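Phenazine biosynthesis protein PhzF family (Enterococcus faecalis, PDB 1S7J) probably acts as an isomerase of the PhzF family, whose namesake takes part in phenazine biosynthesis, though its own substrate is not established. Local coordinates at residues Tyr138-Leu150 against Ser205-Arg217. Residues are numbered along the deposited sequence; the frame is centred on the assembly and turned at random.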
ATOM      1  N   TYR A 138      23.291   5.895   0.732  1.00 59.99           N
ATOM      2  CA  TYR A 138      24.294   5.078   1.417  1.00 60.04           C
ATOM      3  C   TYR A 138      24.372   3.628   0.910  1.00 60.03           C
ATOM      4  O   TYR A 138      25.459   3.043   0.843  1.00 59.23           O
ATOM      5  CB  TYR A 138      24.031   5.083   2.922  1.00 60.41           C
ATOM      6  CG  TYR A 138      24.252   6.422   3.573  1.00 65.24           C
ATOM      7  CD1 TYR A 138      23.635   7.583   3.072  1.00 65.35           C
ATOM      8  CD2 TYR A 138      25.086   6.549   4.683  1.00 64.65           C
ATOM      9  CE1 TYR A 138      23.852   8.833   3.664  1.00 65.64           C
ATOM     10  CE2 TYR A 138      25.311   7.795   5.285  1.00 65.14           C
ATOM     11  CZ  TYR A 138      24.692   8.930   4.770  1.00 64.52           C
ATOM     12  OH  TYR A 138      24.928  10.150   5.357  1.00 63.73           O
ATOM     13  N   GLU A 139      23.219   3.048   0.590  1.00 60.01           N
ATOM     14  CA  GLU A 139      23.148   1.674   0.107  1.00 58.68           C
ATOM     15  C   GLU A 139      22.098   1.573  -0.998  1.00 58.40           C
ATOM     16  O   GLU A 139      21.146   2.356  -1.030  1.00 58.72           O
ATOM     17  CB  GLU A 139      22.773   0.735   1.261  1.00 61.61           C
ATOM     18  CG  GLU A 139      23.617   0.938   2.535  1.00 62.90           C
ATOM     19  CD  GLU A 139      23.199   0.034   3.690  1.00 66.84           C
ATOM     20  OE1 GLU A 139      22.544  -1.005   3.442  1.00 68.71           O
ATOM     21  OE2 GLU A 139      23.540   0.362   4.853  1.00 68.60           O
ATOM     22  N   ALA A 140      22.283   0.633  -1.907  1.00 55.96           N
ATOM     23  CA  ALA A 140      21.333   0.444  -3.001  1.00 57.65           C
ATOM     24  C   ALA A 140      21.039  -1.041  -3.192  1.00 56.43           C
ATOM     25  O   ALA A 140      21.909  -1.888  -2.971  1.00 55.84           O
ATOM     26  CB  ALA A 140      21.870   1.058  -4.282  1.00 56.10           C
ATOM     27  N   TYR A 141      19.788  -1.351  -3.545  1.00 53.44           N
ATOM     28  CA  TYR A 141      19.343  -2.726  -3.758  1.00 51.65           C
ATOM     29  C   TYR A 141      18.244  -2.744  -4.821  1.00 53.92           C
ATOM     30  O   TYR A 141      17.721  -1.692  -5.201  1.00 54.45           O
ATOM     31  CB  TYR A 141      18.788  -3.311  -2.461  1.00 45.54           C
ATOM     32  CG  TYR A 141      19.732  -3.283  -1.278  1.00 42.83           C
ATOM     33  CD1 TYR A 141      19.750  -2.198  -0.404  1.00 42.32           C
ATOM     34  CD2 TYR A 141      20.569  -4.359  -1.005  1.00 42.39           C
ATOM     35  CE1 TYR A 141      20.575  -2.187   0.722  1.00 41.56           C
ATOM     36  CE2 TYR A 141      21.400  -4.364   0.123  1.00 42.96           C
ATOM     37  CZ  TYR A 141      21.396  -3.273   0.984  1.00 43.71           C
ATOM     38  OH  TYR A 141      22.196  -3.290   2.119  1.00 38.04           O
ATOM     39  N   LEU A 142      17.909  -3.931  -5.319  1.00 54.04           N
ATOM     40  CA  LEU A 142      16.859  -4.055  -6.321  1.00 56.25           C
ATOM     41  C   LEU A 142      15.914  -5.222  -6.020  1.00 56.72           C
ATOM     42  O   LEU A 142      16.311  -6.234  -5.441  1.00 55.88           O
ATOM     43  CB  LEU A 142      17.468  -4.186  -7.736  1.00 56.95           C
ATOM     44  CG  LEU A 142      16.629  -4.046  -9.044  1.00 60.12           C
ATOM     45  CD1 LEU A 142      16.007  -5.374  -9.445  1.00 60.42           C
ATOM     46  CD2 LEU A 142      15.579  -2.936  -8.944  1.00 60.01           C
ATOM     47  N   GLY A 143      14.658  -5.007  -6.342  1.00 55.63           N
ATOM     48  CA  GLY A 143      13.617  -5.991  -6.159  1.00 56.37           C
ATOM     49  C   GLY A 143      12.635  -5.605  -7.228  1.00 57.77           C
ATOM     50  O   GLY A 143      13.024  -5.455  -8.407  1.00 60.67           O
ATOM     51  N   ARG A 144      11.375  -5.437  -6.882  1.00 57.76           N
ATOM     52  CA  ARG A 144      10.408  -5.007  -7.869  1.00 57.72           C
ATOM     53  C   ARG A 144      10.755  -3.536  -8.147  1.00 58.30           C
ATOM     54  O   ARG A 144      10.676  -3.062  -9.286  1.00 58.62           O
ATOM     55  CB  ARG A 144       8.971  -5.125  -7.339  1.00 58.32           C
ATOM     56  CG  ARG A 144       7.901  -4.795  -8.380  1.00 58.59           C
ATOM     57  CD  ARG A 144       7.050  -3.598  -7.968  1.00 57.75           C
ATOM     58  NE  ARG A 144       5.890  -3.991  -7.171  1.00 62.26           N
ATOM     59  CZ  ARG A 144       5.514  -3.428  -6.015  1.00 59.09           C
ATOM     60  NH1 ARG A 144       4.426  -3.875  -5.414  1.00 61.60           N
ATOM     61  NH2 ARG A 144       6.220  -2.459  -5.459  1.00 55.48           N
ATOM     62  N   ASP A 145      11.196  -2.842  -7.086  1.00 58.25           N
ATOM     63  CA  ASP A 145      11.574  -1.430  -7.149  1.00 53.95           C
ATOM     64  C   ASP A 145      12.988  -1.207  -6.683  1.00 53.20           C
ATOM     65  O   ASP A 145      13.557  -2.018  -5.948  1.00 47.60           O
ATOM     66  CB  ASP A 145      10.691  -0.596  -6.209  1.00 52.52           C
ATOM     67  CG  ASP A 145       9.282  -1.061  -6.155  1.00 51.83           C
ATOM     68  OD1 ASP A 145       8.846  -1.481  -5.061  1.00 50.33           O
ATOM     69  OD2 ASP A 145       8.596  -1.006  -7.196  1.00 49.37           O
ATOM     70  N   LEU A 146      13.554  -0.066  -7.067  1.00 54.05           N
ATOM     71  CA  LEU A 146      14.882   0.297  -6.625  1.00 54.69           C
ATOM     72  C   LEU A 146      14.731   0.525  -5.120  1.00 53.06           C
ATOM     73  O   LEU A 146      13.663   0.934  -4.664  1.00 56.28           O
ATOM     74  CB  LEU A 146      15.371   1.540  -7.349  1.00 56.52           C
ATOM     75  CG  LEU A 146      15.941   1.189  -8.728  1.00 58.53           C
ATOM     76  CD1 LEU A 146      15.993   2.417  -9.635  1.00 59.74           C
ATOM     77  CD2 LEU A 146      17.324   0.551  -8.551  1.00 57.92           C
ATOM     78  N   PHE A 147      15.778   0.296  -4.370  1.00 51.39           N
ATOM     79  CA  PHE A 147      15.706   0.393  -2.925  1.00 51.07           C
ATOM     80  C   PHE A 147      16.929   1.127  -2.384  1.00 53.03           C
ATOM     81  O   PHE A 147      18.004   0.548  -2.273  1.00 53.45           O
ATOM     82  CB  PHE A 147      15.652  -1.051  -2.401  1.00 49.53           C
ATOM     83  CG  PHE A 147      15.429  -1.186  -0.942  1.00 44.05           C
ATOM     84  CD1 PHE A 147      14.181  -1.564  -0.455  1.00 39.54           C
ATOM     85  CD2 PHE A 147      16.476  -1.013  -0.035  1.00 43.64           C
ATOM     86  CE1 PHE A 147      13.977  -1.781   0.906  1.00 37.34           C
ATOM     87  CE2 PHE A 147      16.284  -1.226   1.329  1.00 40.35           C
ATOM     88  CZ  PHE A 147      15.028  -1.609   1.800  1.00 40.45           C
ATOM     89  N   PHE A 148      16.757   2.396  -2.033  1.00 51.64           N
ATOM     90  CA  PHE A 148      17.867   3.203  -1.524  1.00 50.87           C
ATOM     91  C   PHE A 148      17.765   3.477  -0.045  1.00 50.16           C
ATOM     92  O   PHE A 148      16.687   3.739   0.470  1.00 53.45           O
ATOM     93  CB  PHE A 148      17.933   4.529  -2.278  1.00 48.74           C
ATOM     94  CG  PHE A 148      17.861   4.391  -3.763  1.00 47.98           C
ATOM     95  CD1 PHE A 148      16.869   5.044  -4.488  1.00 46.55           C
ATOM     96  CD2 PHE A 148      18.786   3.593  -4.454  1.00 48.80           C
ATOM     97  CE1 PHE A 148      16.790   4.915  -5.867  1.00 49.63           C
ATOM     98  CE2 PHE A 148      18.716   3.458  -5.831  1.00 51.78           C
ATOM     99  CZ  PHE A 148      17.713   4.120  -6.545  1.00 51.44           C
ATOM    100  N   VAL A 149      18.893   3.420   0.640  1.00 50.48           N
ATOM    101  CA  VAL A 149      18.935   3.691   2.071  1.00 50.86           C
ATOM    102  C   VAL A 149      19.549   5.081   2.236  1.00 51.47           C
ATOM    103  O   VAL A 149      20.571   5.385   1.625  1.00 52.68           O
ATOM    104  CB  VAL A 149      19.774   2.634   2.823  1.00 50.20           C
ATOM    105  CG1 VAL A 149      19.770   2.915   4.319  1.00 53.06           C
ATOM    106  CG2 VAL A 149      19.223   1.235   2.539  1.00 50.87           C
ATOM    107  N   LEU A 150      18.892   5.932   3.009  1.00 52.66           N
ATOM    108  CA  LEU A 150      19.361   7.293   3.214  1.00 53.36           C
ATOM    109  C   LEU A 150      19.915   7.542   4.610  1.00 54.17           C
ATOM    110  O   LEU A 150      19.909   6.645   5.461  1.00 54.08           O
ATOM    111  CB  LEU A 150      18.232   8.281   2.890  1.00 53.01           C
ATOM    112  CG  LEU A 150      17.915   8.635   1.419  1.00 55.01           C
ATOM    113  CD1 LEU A 150      18.131   7.472   0.463  1.00 57.31           C
ATOM    114  CD2 LEU A 150      16.487   9.141   1.335  1.00 56.54           C
ATOM    115  N   SER A 205       2.964  -3.414  -0.481  1.00 29.77           N
ATOM    116  CA  SER A 205       3.753  -4.376  -1.240  1.00 34.61           C
ATOM    117  C   SER A 205       5.234  -4.044  -1.191  1.00 35.70           C
ATOM    118  O   SER A 205       6.084  -4.923  -1.331  1.00 33.84           O
ATOM    119  CB  SER A 205       3.268  -4.415  -2.687  1.00 37.90           C
ATOM    120  OG  SER A 205       3.159  -3.106  -3.233  1.00 40.17           O
ATOM    121  N   ALA A 206       5.534  -2.767  -0.992  1.00 35.84           N
ATOM    122  CA  ALA A 206       6.899  -2.300  -0.908  1.00 34.14           C
ATOM    123  C   ALA A 206       7.557  -2.834   0.350  1.00 34.90           C
ATOM    124  O   ALA A 206       8.781  -2.886   0.444  1.00 34.09           O
ATOM    125  CB  ALA A 206       6.930  -0.792  -0.905  1.00 32.62           C
ATOM    126  N   HIS A 207       6.742  -3.204   1.341  1.00 29.26           N
ATOM    127  CA  HIS A 207       7.261  -3.715   2.590  1.00 29.73           C
ATOM    128  C   HIS A 207       7.769  -5.149   2.501  1.00 29.22           C
ATOM    129  O   HIS A 207       8.268  -5.716   3.481  1.00 29.71           O
ATOM    130  CB  HIS A 207       6.265  -3.488   3.720  1.00 31.55           C
ATOM    131  CG  HIS A 207       6.193  -2.063   4.153  1.00 29.97           C
ATOM    132  ND1 HIS A 207       5.547  -1.092   3.415  1.00 31.90           N
ATOM    133  CD2 HIS A 207       6.769  -1.416   5.193  1.00 23.99           C
ATOM    134  CE1 HIS A 207       5.737   0.086   3.978  1.00 26.79           C
ATOM    135  NE2 HIS A 207       6.475  -0.087   5.059  1.00 25.26           N
ATOM    136  N   ALA A 208       7.635  -5.726   1.311  1.00 31.69           N
ATOM    137  CA  ALA A 208       8.142  -7.066   1.022  1.00 35.21           C
ATOM    138  C   ALA A 208       9.683  -6.930   0.967  1.00 35.54           C
ATOM    139  O   ALA A 208      10.402  -7.849   1.304  1.00 33.57           O
ATOM    140  CB  ALA A 208       7.617  -7.556  -0.318  1.00 36.45           C
ATOM    141  N   ASN A 209      10.145  -5.755   0.529  1.00 35.29           N
ATOM    142  CA  ASN A 209      11.576  -5.452   0.442  1.00 37.88           C
ATOM    143  C   ASN A 209      12.020  -4.787   1.748  1.00 38.22           C
ATOM    144  O   ASN A 209      13.091  -5.080   2.273  1.00 39.69           O
ATOM    145  CB  ASN A 209      11.864  -4.478  -0.717  1.00 36.44           C
ATOM    146  CG  ASN A 209      11.538  -5.069  -2.090  1.00 40.55           C
ATOM    147  OD1 ASN A 209      11.632  -6.277  -2.303  1.00 41.60           O
ATOM    148  ND2 ASN A 209      11.199  -4.190  -3.037  1.00 46.74           N
ATOM    149  N   LEU A 210      11.188  -3.864   2.241  1.00 38.15           N
ATOM    150  CA  LEU A 210      11.459  -3.122   3.485  1.00 36.12           C
ATOM    151  C   LEU A 210      11.618  -3.966   4.731  1.00 35.65           C
ATOM    152  O   LEU A 210      12.603  -3.827   5.458  1.00 36.81           O
ATOM    153  CB  LEU A 210      10.342  -2.093   3.753  1.00 38.18           C
ATOM    154  CG  LEU A 210      10.413  -0.691   3.159  1.00 39.85           C
ATOM    155  CD1 LEU A 210      11.754  -0.091   3.479  1.00 37.68           C
ATOM    156  CD2 LEU A 210      10.198  -0.725   1.679  1.00 44.86           C
ATOM    157  N   ILE A 211      10.597  -4.768   5.039  1.00 32.47           N
ATOM    158  CA  ILE A 211      10.623  -5.609   6.230  1.00 35.18           C
ATOM    159  C   ILE A 211      11.829  -6.584   6.270  1.00 38.75           C
ATOM    160  O   ILE A 211      12.547  -6.634   7.270  1.00 37.45           O
ATOM    161  CB  ILE A 211       9.256  -6.346   6.445  1.00 36.22           C
ATOM    162  CG1 ILE A 211       8.141  -5.302   6.596  1.00 35.21           C
ATOM    163  CG2 ILE A 211       9.297  -7.209   7.709  1.00 27.34           C
ATOM    164  CD1 ILE A 211       6.777  -5.896   6.858  1.00 30.70           C
ATOM    165  N   PRO A 212      12.038  -7.379   5.205  1.00 42.23           N
ATOM    166  CA  PRO A 212      13.176  -8.298   5.213  1.00 47.42           C
ATOM    167  C   PRO A 212      14.482  -7.547   5.524  1.00 49.98           C
ATOM    168  O   PRO A 212      15.231  -7.927   6.426  1.00 48.76           O
ATOM    169  CB  PRO A 212      13.177  -8.827   3.786  1.00 46.62           C
ATOM    170  CG  PRO A 212      11.730  -8.913   3.488  1.00 43.24           C
ATOM    171  CD  PRO A 212      11.215  -7.590   4.001  1.00 44.83           C
ATOM    172  N   TYR A 213      14.715  -6.463   4.778  1.00 50.24           N
ATOM    173  CA  TYR A 213      15.912  -5.651   4.945  1.00 54.76           C
ATOM    174  C   TYR A 213      16.154  -5.186   6.378  1.00 55.36           C
ATOM    175  O   TYR A 213      17.273  -5.318   6.899  1.00 56.70           O
ATOM    176  CB  TYR A 213      15.868  -4.415   4.010  1.00 56.98           C
ATOM    177  CG  TYR A 213      17.014  -3.446   4.256  1.00 59.62           C
ATOM    178  CD1 TYR A 213      16.920  -2.467   5.249  1.00 61.14           C
ATOM    179  CD2 TYR A 213      18.214  -3.561   3.557  1.00 60.28           C
ATOM    180  CE1 TYR A 213      17.990  -1.641   5.550  1.00 62.20           C
ATOM    181  CE2 TYR A 213      19.300  -2.728   3.855  1.00 63.69           C
ATOM    182  CZ  TYR A 213      19.173  -1.771   4.860  1.00 64.20           C
ATOM    183  OH  TYR A 213      20.223  -0.959   5.195  1.00 65.35           O
ATOM    184  N   TRP A 214      15.151  -4.573   6.979  1.00 55.19           N
ATOM    185  CA  TRP A 214      15.281  -4.064   8.336  1.00 53.37           C
ATOM    186  C   TRP A 214      15.249  -5.114   9.432  1.00 54.46           C
ATOM    187  O   TRP A 214      15.716  -4.865  10.548  1.00 53.60           O
ATOM    188  CB  TRP A 214      14.254  -2.965   8.585  1.00 52.43           C
ATOM    189  CG  TRP A 214      14.586  -1.715   7.845  1.00 51.38           C
ATOM    190  CD1 TRP A 214      14.063  -1.298   6.654  1.00 51.14           C
ATOM    191  CD2 TRP A 214      15.555  -0.730   8.223  1.00 52.11           C
ATOM    192  NE1 TRP A 214      14.648  -0.118   6.268  1.00 51.50           N
ATOM    193  CE2 TRP A 214      15.568   0.253   7.212  1.00 53.34           C
ATOM    194  CE3 TRP A 214      16.419  -0.589   9.324  1.00 52.19           C
ATOM    195  CZ2 TRP A 214      16.411   1.377   7.264  1.00 50.37           C
ATOM    196  CZ3 TRP A 214      17.258   0.529   9.375  1.00 53.16           C
ATOM    197  CH2 TRP A 214      17.248   1.492   8.350  1.00 51.58           C
ATOM    198  N   GLY A 215      14.648  -6.260   9.143  1.00 55.45           N
ATOM    199  CA  GLY A 215      14.603  -7.327  10.119  1.00 58.80           C
ATOM    200  C   GLY A 215      15.996  -7.914  10.213  1.00 59.58           C
ATOM    201  O   GLY A 215      16.523  -8.122  11.299  1.00 57.68           O
ATOM    202  N   LYS A 216      16.597  -8.174   9.045  1.00 60.40           N
ATOM    203  CA  LYS A 216      17.941  -8.727   8.971  1.00 63.74           C
ATOM    204  C   LYS A 216      18.954  -7.746   9.551  1.00 64.11           C
ATOM    205  O   LYS A 216      19.760  -8.108  10.403  1.00 64.46           O
ATOM    206  CB  LYS A 216      18.307  -9.054   7.514  1.00 66.07           C
ATOM    207  CG  LYS A 216      19.720  -9.614   7.348  1.00 68.74           C
ATOM    208  CD  LYS A 216      19.985 -10.113   5.927  1.00 70.93           C
ATOM    209  CE  LYS A 216      21.390 -10.715   5.813  1.00 73.17           C
ATOM    210  NZ  LYS A 216      21.629 -11.370   4.492  1.00 72.41           N
ATOM    211  N   ARG A 217      18.902  -6.501   9.083  1.00 64.81           N
ATOM    212  CA  ARG A 217      19.818  -5.474   9.545  1.00 65.77           C
ATOM    213  C   ARG A 217      19.669  -5.120  11.042  1.00 66.52           C
ATOM    214  O   ARG A 217      20.670  -4.891  11.724  1.00 67.25           O
ATOM    215  CB  ARG A 217      19.680  -4.212   8.688  1.00 66.47           C
ATOM    216  CG  ARG A 217      20.840  -3.246   8.836  1.00 64.43           C
ATOM    217  CD  ARG A 217      20.366  -1.852   9.201  1.00 63.72           C
ATOM    218  NE  ARG A 217      20.590  -0.902   8.116  1.00 65.78           N
ATOM    219  CZ  ARG A 217      21.155   0.291   8.271  1.00 65.88           C
ATOM    220  NH1 ARG A 217      21.319   1.089   7.224  1.00 65.72           N
ATOM    221  NH2 ARG A 217      21.558   0.688   9.476  1.00 65.63           N
TER
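Phe-147 drives its ring from the hairpin into the helix 207-217, where Phe-147 CE2 lies over one face of Tyr-213, 3.7 Å from Tyr-213 CG. With CG anti to the backbone N (chi1 -174°), the long flat ring bridges hairpin and helix, bringing CD1 to Asn-209 CB and CE1 to Leu-210 CD1. The two rings are inclined at 50°, an oblique pairing, whereas Tyr-213 turns its edge toward the face of Tyr-141 in an offset edge-to-face pair with centroids 5.3 Å apart. Val-149 packs beside this aromatic cluster, Val-149 CG2 lying 3.8 Å from Tyr-213 CZ.

Tyrosine suits the border because its ring packs inside while its hydroxyl serves the polar edge. Tyr-213 OH donates to Glu-139 OE1 (2.9 Å) from above the carboxylate plane; Tyr-141 OH donates to the same oxygen from the opposite face. Arg-217 grips Tyr-213 OH side-on through NE and NH1, which may polarise the hydroxyl and strengthen it as a donor. Arg-217 NH1 also lies 3.3 Å from Glu-139 OE2, a purely electrostatic salt bridge.

At the far end, Arg-144 NH1 gives Ser-205 OG a hydrogen bond of 2.6 Å in the guanidinium plane, while Arg-144 NH2 forms a salt bridge with Asp-145 OD1, its hydrogen bonds there weak. Ser-205 lies about 9 Å, side chain to side chain, from the predicted active-site Glu-46. The whole is a helix laid against one face of a beta hairpin, probably the central helix of one lobe in the two-lobed diaminopimelate epimerase-like fold, each lobe a curled beta-sheet barrel wrapped round such a helix.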